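Local coordinates for protein Ps01740 (Pseudomonas sp. UW4, PDB 5UIF) that probably acts as a hydrolytic dehalogenase of the tautomerase superfamily, being a trimeric homologue of cis-3-chloroacrylic acid dehalogenase, at residues Q6-T11 with V57-I62; T29-A34 with H77-A82; R64-A69 with V103-S108. All coordinates share one frame; numbering follows the deposited sequence.

Contact 1 (Q6-T11 with V57-I62); sequences QTVKGT and VATPAI
Gln6 and Ile62 form an antiparallel hydrogen-bonded pair, with their CA atoms 5.0 Å apart and the touching parts of the two segments running at 159° to each other. Both bonds of the pair are present. Gln6 N reaches Ile62 O at 2.8 Å. In return Ile62 N lies 3.0 Å from Gln6 O, and its N-H...O angle of 176° is nearly straight. Gln6 and Ile62 send their side chains to one face of the sheet. Next along, Thr7 and Ala61 meet through their methyls, Thr7 CG2 lying 4.0 Å from Ala61 CB, on the side that Tyr87 packs against. One residue further the ladder has ended, and contact passes to the side chains of Val8 and Thr59, which lie nearly perpendicular. Val8 sets CG1 anti to its backbone nitrogen (chi1 174°), which turns the other methyl onto Thr59: Val8 CG2 lies 3.7 Å from Thr59 CG2. The segment 6-11 then leaves the sheet through a type II beta turn from Val8 to Thr11, in which Gly10 has a positive phi. Val8 O is gripped twice there, by the Thr11 backbone N at 3.1 Å and by Thr11 OG1 at 2.6 Å. The contact is the antiparallel pairing of the two inner strands of the mixed sheet of the tautomerase-superfamily fold, joining the end of 2-8 to the start of 61-68. Tyr87 belongs to helix 73-91 and also touches Thr11, whereas Leu42 of the second subunit meets Gln6 and Ile62. Strand 40-46 bonds to Thr7 along its other edge, and strand 51-53 packs against Pro60.

Contact 2 (T29-A34 with H77-A82); sequences TRETGA and HAILRA
Glu31 packs on both Ala78 and Ile79 in the close part of this helix-helix contact. Bent at chi2 (-65°), its chain brings the carboxylate beside Ala78, OE1 of Glu31 standing 3.5 Å from Ala78 CB, a contact of packing and not of bonding. Nearer the backbone, CB of Glu31 lies 3.8 Å from CG1 of Ile79, where the two chains run alongside with opposite headings. Thr32 adds its methyl, with Thr32 CG2 3.9 Å from Ile79 CD1 and the side chains nearly perpendicular. Its chi1 of 68° sets that methyl anti to the carbonyl carbon, while OG1 bonds to His28 O in its own helix. Helices 14-32 and 73-91 belong to the alpha layer of the alpha/beta fold of the tautomerase superfamily, and Ile79 also touches Val102 of the sheet below. At the border of the packed part the Glu31 charge is met within its own helix: Arg30 NE forms a salt bridge with Glu31 OE2 at 2.9 Å, on the anti side of the oxygen and 34° out of the carboxylate plane. Beyond it lies the loose, solvent side, where the exposed Arg30 guanidinium merely grazes the neighbouring helix, Ala82 CB lying at its edge, 4.3 Å from Arg30 NH2.

Contact 3 (R64-A69 with V103-S108); sequences RGQIRA and VDIPAS
Val103 is gripped by two backbone bonds, its N giving to Gly65 O at 2.9 Å and its O taking Ile67 N at 3.1 Å. Its side chain lies beside that of Gln66, pointing the same way, with Val103 CG2 3.7 Å from Gln66 CG. Asp104 turns to the other face with Ile67; its CG, beside the backbone N (chi1 -80°), places OD1 3.7 Å from Ile67 CG1, while CB rests against Ala69 CB. Since OD2 makes a salt bridge with Arg76 of helix 73-91, an alanine here would probably leave Arg76 without this carboxylate partner and remove the oxygen packed on Ile67 CG1. Ile105 continues the ladder, its N 2.7 Å from Ile67 O, and lays CG1 on Gln66 CB at 3.7 Å. Ile105 O then accepts Ala69 N at 3.0 Å, but the donor stands 51° out of the carbonyl plane. Pro106 turns away, and Ala107 CB comes within 4.2 Å of Arg68 CG. Backbone bonds thus fix the register of this beta-alpha-beta unit; the side of Gln66 and Val103 meets mainly through carbon atoms, with Ile105 alongside, and Asp104 ties its charge to the crossover helix. Trp109 of the second subunit packs on Val103 and Asp104, the third subunit on Gln66 and Ile105.

The segments follow one another as 6-11, 29-34, 57-62, 64-69, 77-82 and 103-108, so contact 2 interleaves with both others while contact 1 closes before contact 3 opens. Contacts 1 and 3 share strand 61-68 of one mixed sheet; their centres are about 25 Å apart, on opposite sides of the chain's centre, yet they touch where Gln6 NE2 packs 4.0 Å from Arg64 NH2. Contact 2 joins the helices following strands 2-8 and 61-68, its centre about 13 Å from that of contact 3 and 24 Å from that of contact 1. Contacts 1 and 3 bind the strands side by side, while contact 2 holds the two helices together; all three border the second subunit of the trimer.

Contact 1 (Q6-T11 with V57-I62)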
loop_
_atom_site.group_PDB
_atom_site.type_symbol
_atom_site.label_atom_id
_atom_site.label_comp_id
_atom_site.label_asym_id
_atom_site.label_seq_id
_atom_site.Cartn_x
_atom_site.Cartn_y
_atom_site.Cartn_z
ATOM N N GLN A 6 -2.867 6.121 7.118
ATOM C CA GLN A 6 -2.797 7.208 6.150
ATOM C C GLN A 6 -3.801 8.309 6.470
ATOM O O GLN A 6 -5.010 8.104 6.380
ATOM C CB GLN A 6 -3.041 6.684 4.734
ATOM C CG GLN A 6 -1.853 5.968 4.118
ATOM C CD GLN A 6 -2.119 5.527 2.693
ATOM O OE1 GLN A 6 -3.267 5.459 2.255
ATOM N NE2 GLN A 6 -1.054 5.225 1.959
ATOM N N THR A 7 -3.292 9.477 6.849
ATOM C CA THR A 7 -4.141 10.627 7.139
ATOM C C THR A 7 -3.641 11.866 6.409
ATOM O O THR A 7 -2.545 11.868 5.850
ATOM C CB THR A 7 -4.201 10.931 8.650
ATOM O OG1 THR A 7 -2.899 11.306 9.117
ATOM C CG2 THR A 7 -4.686 9.718 9.428
ATOM N N VAL A 8 -4.453 12.919 6.415
ATOM C CA VAL A 8 -4.052 14.196 5.840
ATOM C C VAL A 8 -3.031 14.866 6.757
ATOM O O VAL A 8 -3.160 14.810 7.980
ATOM C CB VAL A 8 -5.269 15.125 5.620
ATOM C CG1 VAL A 8 -4.828 16.506 5.151
ATOM C CG2 VAL A 8 -6.231 14.505 4.621
ATOM N N LYS A 9 -2.013 15.477 6.156
ATOM C CA LYS A 9 -0.938 16.148 6.886
ATOM C C LYS A 9 -1.449 17.094 7.970
ATOM O O LYS A 9 -2.198 18.031 7.691
ATOM C CB LYS A 9 -0.050 16.917 5.904
ATOM C CG LYS A 9 1.109 17.659 6.545
ATOM C CD LYS A 9 1.952 18.357 5.490
ATOM C CE LYS A 9 3.174 19.022 6.100
ATOM N NZ LYS A 9 4.041 19.638 5.059
ATOM N N GLY A 10 -1.044 16.837 9.210
ATOM C CA GLY A 10 -1.424 17.679 10.330
ATOM C C GLY A 10 -2.487 17.059 11.217
ATOM O O GLY A 10 -2.877 17.641 12.230
ATOM N N THR A 11 -2.958 15.876 10.838
ATOM C CA THR A 11 -3.998 15.190 11.597
ATOM C C THR A 11 -3.471 14.654 12.926
ATOM O O THR A 11 -4.034 14.931 13.984
ATOM C CB THR A 11 -4.604 14.021 10.799
ATOM O OG1 THR A 11 -5.199 14.516 9.594
ATOM C CG2 THR A 11 -5.662 13.306 11.624
ATOM N N VAL A 57 -12.604 17.228 -2.117
ATOM C CA VAL A 57 -11.520 17.240 -1.140
ATOM C C VAL A 57 -12.049 16.971 0.262
ATOM O O VAL A 57 -12.943 17.666 0.745
ATOM C CB VAL A 57 -10.766 18.586 -1.142
ATOM C CG1 VAL A 57 -9.745 18.625 -0.013
ATOM C CG2 VAL A 57 -10.093 18.816 -2.485
ATOM N N ALA A 58 -11.496 15.951 0.908
ATOM C CA ALA A 58 -11.900 15.594 2.259
ATOM C C ALA A 58 -10.698 15.116 3.062
ATOM O O ALA A 58 -9.576 15.087 2.557
ATOM C CB ALA A 58 -12.978 14.528 2.228
ATOM N N THR A 59 -10.939 14.737 4.312
ATOM C CA THR A 59 -9.870 14.241 5.170
ATOM C C THR A 59 -10.188 12.865 5.751
ATOM O O THR A 59 -10.361 12.727 6.962
ATOM C CB THR A 59 -9.589 15.214 6.330
ATOM O OG1 THR A 59 -10.785 15.402 7.098
ATOM C CG2 THR A 59 -9.119 16.559 5.797
ATOM N N PRO A 60 -10.262 11.835 4.890
ATOM C CA PRO A 60 -10.528 10.496 5.417
ATOM C C PRO A 60 -9.296 9.909 6.098
ATOM O O PRO A 60 -8.183 10.383 5.870
ATOM C CB PRO A 60 -10.896 9.698 4.166
ATOM C CG PRO A 60 -10.119 10.357 3.081
ATOM C CD PRO A 60 -10.079 11.824 3.427
ATOM N N ALA A 61 -9.501 8.895 6.929
ATOM C CA ALA A 61 -8.397 8.219 7.593
ATOM C C ALA A 61 -8.412 6.735 7.255
ATOM O O ALA A 61 -9.395 6.040 7.514
ATOM C CB ALA A 61 -8.469 8.425 9.094
ATOM N N ILE A 62 -7.320 6.254 6.672
ATOM C CA ILE A 62 -7.246 4.866 6.234
ATOM C C ILE A 62 -6.199 4.085 7.019
ATOM O O ILE A 62 -5.007 4.391 6.965
ATOM C CB ILE A 62 -6.928 4.762 4.727
ATOM C CG1 ILE A 62 -8.090 5.305 3.889
ATOM C CG2 ILE A 62 -6.644 3.319 4.343
ATOM C CD1 ILE A 62 -8.031 6.797 3.624
#

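Contact 2 (T29-A34 with H77-A82)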
loop_
_atom_site.group_PDB
_atom_site.type_symbol
_atom_site.label_atom_id
_atom_site.label_comp_id
_atom_site.label_asym_id
_atom_site.label_seq_id
_atom_site.Cartn_x
_atom_site.Cartn_y
_atom_site.Cartn_z
ATOM N N THR A 29 -1.762 -8.219 19.501
ATOM C CA THR A 29 -1.104 -9.250 20.299
ATOM C C THR A 29 -2.097 -10.044 21.143
ATOM O O THR A 29 -1.845 -11.195 21.496
ATOM C CB THR A 29 -0.036 -8.645 21.234
ATOM O OG1 THR A 29 -0.639 -7.651 22.072
ATOM C CG2 THR A 29 1.088 -8.013 20.428
ATOM N N ARG A 30 -3.226 -9.421 21.464
ATOM C CA ARG A 30 -4.249 -10.057 22.284
ATOM C C ARG A 30 -5.140 -10.988 21.469
ATOM O O ARG A 30 -5.353 -12.143 21.841
ATOM C CB ARG A 30 -5.105 -8.995 22.974
ATOM C CG ARG A 30 -6.319 -9.552 23.695
ATOM C CD ARG A 30 -7.276 -8.439 24.078
ATOM N NE ARG A 30 -7.921 -7.853 22.908
ATOM C CZ ARG A 30 -8.142 -6.552 22.749
ATOM N NH1 ARG A 30 -7.768 -5.694 23.688
ATOM N NH2 ARG A 30 -8.737 -6.108 21.651
ATOM N N GLU A 31 -5.654 -10.480 20.354
ATOM C CA GLU A 31 -6.619 -11.215 19.545
ATOM C C GLU A 31 -5.983 -12.356 18.755
ATOM O O GLU A 31 -6.631 -13.367 18.487
ATOM C CB GLU A 31 -7.341 -10.262 18.589
ATOM C CG GLU A 31 -8.173 -9.194 19.284
ATOM C CD GLU A 31 -9.334 -9.776 20.069
ATOM O OE1 GLU A 31 -9.822 -10.864 19.697
ATOM O OE2 GLU A 31 -9.759 -9.146 21.060
ATOM N N THR A 32 -4.718 -12.192 18.384
ATOM C CA THR A 32 -4.033 -13.193 17.574
ATOM C C THR A 32 -3.113 -14.074 18.412
ATOM O O THR A 32 -2.838 -15.219 18.051
ATOM C CB THR A 32 -3.206 -12.537 16.453
ATOM O OG1 THR A 32 -2.110 -11.813 17.023
ATOM C CG2 THR A 32 -4.072 -11.589 15.637
ATOM N N GLY A 33 -2.638 -13.538 19.531
ATOM C CA GLY A 33 -1.720 -14.264 20.389
ATOM C C GLY A 33 -0.311 -14.269 19.829
ATOM O O GLY A 33 0.451 -15.211 20.042
ATOM N N ALA A 34 0.033 -13.206 19.109
ATOM C CA ALA A 34 1.352 -13.077 18.501
ATOM C C ALA A 34 2.209 -12.084 19.280
ATOM O O ALA A 34 1.693 -11.094 19.799
ATOM C CB ALA A 34 1.225 -12.649 17.046
ATOM N N HIS A 77 -12.775 -9.321 13.089
ATOM C CA HIS A 77 -13.781 -8.316 13.418
ATOM C C HIS A 77 -13.451 -7.599 14.722
ATOM O O HIS A 77 -13.651 -6.388 14.843
ATOM C CB HIS A 77 -15.164 -8.961 13.515
ATOM C CG HIS A 77 -16.234 -8.029 13.991
ATOM N ND1 HIS A 77 -16.853 -7.118 13.161
ATOM C CD2 HIS A 77 -16.793 -7.863 15.214
ATOM C CE1 HIS A 77 -17.747 -6.433 13.851
ATOM N NE2 HIS A 77 -17.731 -6.865 15.099
ATOM N N ALA A 78 -12.944 -8.353 15.692
ATOM C CA ALA A 78 -12.555 -7.792 16.980
ATOM C C ALA A 78 -11.414 -6.795 16.810
ATOM O O ALA A 78 -11.364 -5.772 17.492
ATOM C CB ALA A 78 -12.157 -8.898 17.944
ATOM N N ILE A 79 -10.502 -7.100 15.893
ATOM C CA ILE A 79 -9.393 -6.206 15.590
ATOM C C ILE A 79 -9.900 -4.956 14.877
ATOM O O ILE A 79 -9.507 -3.839 15.213
ATOM C CB ILE A 79 -8.327 -6.899 14.721
ATOM C CG1 ILE A 79 -7.772 -8.129 15.441
ATOM C CG2 ILE A 79 -7.202 -5.933 14.385
ATOM C CD1 ILE A 79 -6.755 -8.903 14.634
ATOM N N LEU A 80 -10.778 -5.157 13.897
ATOM C CA LEU A 80 -11.375 -4.054 13.146
ATOM C C LEU A 80 -12.091 -3.065 14.059
ATOM O O LEU A 80 -11.868 -1.856 13.976
ATOM C CB LEU A 80 -12.359 -4.590 12.103
ATOM C CG LEU A 80 -11.786 -5.189 10.819
ATOM C CD1 LEU A 80 -12.876 -5.897 10.034
ATOM C CD2 LEU A 80 -11.148 -4.102 9.974
ATOM N N ARG A 81 -12.949 -3.593 14.925
ATOM C CA ARG A 81 -13.758 -2.776 15.826
ATOM C C ARG A 81 -12.917 -1.959 16.797
ATOM O O ARG A 81 -13.134 -0.757 16.963
ATOM C CB ARG A 81 -14.725 -3.663 16.611
ATOM C CG ARG A 81 -16.178 -3.483 16.221
ATOM C CD ARG A 81 -16.671 -2.102 16.616
ATOM N NE ARG A 81 -17.904 -1.750 15.924
ATOM C CZ ARG A 81 -17.978 -0.865 14.936
ATOM N NH1 ARG A 81 -16.885 -0.232 14.529
ATOM N NH2 ARG A 81 -19.143 -0.609 14.357
ATOM N N ALA A 82 -11.961 -2.622 17.437
ATOM C CA ALA A 82 -11.134 -1.995 18.461
ATOM C C ALA A 82 -10.300 -0.848 17.899
ATOM O O ALA A 82 -10.230 0.226 18.495
ATOM C CB ALA A 82 -10.235 -3.032 19.116
#

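Contact 3 (R64-A69 with V103-S108)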
loop_
_atom_site.group_PDB
_atom_site.type_symbol
_atom_site.label_atom_id
_atom_site.label_comp_id
_atom_site.label_asym_id
_atom_site.label_seq_id
_atom_site.Cartn_x
_atom_site.Cartn_y
_atom_site.Cartn_z
ATOM N N ARG A 64 -4.787 0.312 7.308
ATOM C CA ARG A 64 -4.769 -1.023 6.725
ATOM C C ARG A 64 -3.786 -1.933 7.453
ATOM O O ARG A 64 -2.669 -1.527 7.774
ATOM C CB ARG A 64 -4.422 -0.951 5.237
ATOM C CG ARG A 64 -5.487 -0.271 4.393
ATOM C CD ARG A 64 -5.104 -0.254 2.925
ATOM N NE ARG A 64 -3.930 0.578 2.675
ATOM C CZ ARG A 64 -3.369 0.735 1.482
ATOM N NH1 ARG A 64 -3.875 0.117 0.423
ATOM N NH2 ARG A 64 -2.303 1.511 1.345
ATOM N N GLY A 65 -4.212 -3.165 7.710
ATOM C CA GLY A 65 -3.388 -4.122 8.421
ATOM C C GLY A 65 -3.271 -5.452 7.704
ATOM O O GLY A 65 -4.274 -6.052 7.322
ATOM N N GLN A 66 -2.039 -5.911 7.518
ATOM C CA GLN A 66 -1.787 -7.205 6.896
ATOM C C GLN A 66 -1.344 -8.218 7.945
ATOM O O GLN A 66 -0.227 -8.145 8.456
ATOM C CB GLN A 66 -0.733 -7.078 5.794
ATOM C CG GLN A 66 -1.200 -6.295 4.576
ATOM C CD GLN A 66 -0.144 -6.211 3.492
ATOM O OE1 GLN A 66 0.982 -5.778 3.738
ATOM N NE2 GLN A 66 -0.502 -6.629 2.283
ATOM N N ILE A 67 -2.225 -9.161 8.264
ATOM C CA ILE A 67 -1.949 -10.139 9.311
ATOM C C ILE A 67 -1.811 -11.552 8.762
ATOM O O ILE A 67 -2.075 -11.811 7.587
ATOM C CB ILE A 67 -3.055 -10.144 10.384
ATOM C CG1 ILE A 67 -4.333 -10.776 9.829
ATOM C CG2 ILE A 67 -3.313 -8.733 10.890
ATOM C CD1 ILE A 67 -5.406 -11.003 10.871
ATOM N N ARG A 68 -1.395 -12.465 9.634
ATOM C CA ARG A 68 -1.251 -13.868 9.275
ATOM C C ARG A 68 -2.614 -14.511 9.049
ATOM O O ARG A 68 -3.542 -14.312 9.833
ATOM C CB ARG A 68 -0.493 -14.625 10.368
ATOM C CG ARG A 68 0.341 -15.797 9.863
ATOM C CD ARG A 68 0.651 -16.785 10.977
ATOM N NE ARG A 68 -0.251 -17.932 10.946
ATOM C CZ ARG A 68 -0.197 -18.944 11.804
ATOM N NH1 ARG A 68 0.715 -18.947 12.766
ATOM N NH2 ARG A 68 -1.057 -19.950 11.704
ATOM N N ALA A 69 -2.730 -15.285 7.975
ATOM C CA ALA A 69 -3.966 -15.998 7.681
ATOM C C ALA A 69 -4.095 -17.222 8.579
ATOM O O ALA A 69 -3.098 -17.737 9.083
ATOM C CB ALA A 69 -4.017 -16.402 6.216
ATOM N N VAL A 103 -6.515 -7.504 6.254
ATOM C CA VAL A 103 -6.486 -8.570 5.257
ATOM C C VAL A 103 -5.586 -9.733 5.672
ATOM O O VAL A 103 -4.616 -9.555 6.410
ATOM C CB VAL A 103 -6.019 -8.042 3.886
ATOM C CG1 VAL A 103 -7.017 -7.031 3.342
ATOM C CG2 VAL A 103 -4.635 -7.425 3.997
ATOM N N ASP A 104 -5.923 -10.926 5.193
ATOM C CA ASP A 104 -5.142 -12.121 5.481
ATOM C C ASP A 104 -3.970 -12.269 4.521
ATOM O O ASP A 104 -4.125 -12.134 3.308
ATOM C CB ASP A 104 -6.021 -13.373 5.416
ATOM C CG ASP A 104 -6.839 -13.577 6.673
ATOM O OD1 ASP A 104 -6.459 -13.024 7.727
ATOM O OD2 ASP A 104 -7.858 -14.296 6.611
ATOM N N ILE A 105 -2.797 -12.544 5.077
ATOM C CA ILE A 105 -1.618 -12.845 4.280
ATOM C C ILE A 105 -1.128 -14.247 4.614
ATOM O O ILE A 105 -0.853 -14.545 5.777
ATOM C CB ILE A 105 -0.481 -11.835 4.523
ATOM C CG1 ILE A 105 -0.958 -10.410 4.232
ATOM C CG2 ILE A 105 0.732 -12.181 3.673
ATOM C CD1 ILE A 105 -1.372 -10.187 2.794
ATOM N N PRO A 106 -1.039 -15.120 3.598
ATOM C CA PRO A 106 -0.509 -16.473 3.796
ATOM C C PRO A 106 0.885 -16.438 4.415
ATOM O O PRO A 106 1.704 -15.601 4.032
ATOM C CB PRO A 106 -0.478 -17.047 2.377
ATOM C CG PRO A 106 -1.552 -16.300 1.659
ATOM C CD PRO A 106 -1.505 -14.907 2.218
ATOM N N ALA A 107 1.136 -17.333 5.365
ATOM C CA ALA A 107 2.374 -17.320 6.140
ATOM C C ALA A 107 3.618 -17.479 5.271
ATOM O O ALA A 107 4.700 -17.017 5.635
ATOM C CB ALA A 107 2.333 -18.410 7.202
ATOM N N SER A 108 3.461 -18.126 4.122
ATOM C CA SER A 108 4.590 -18.391 3.236
ATOM C C SER A 108 4.782 -17.290 2.196
ATOM O O SER A 108 5.550 -17.452 1.249
ATOM C CB SER A 108 4.410 -19.739 2.537
ATOM O OG SER A 108 3.278 -19.726 1.685
#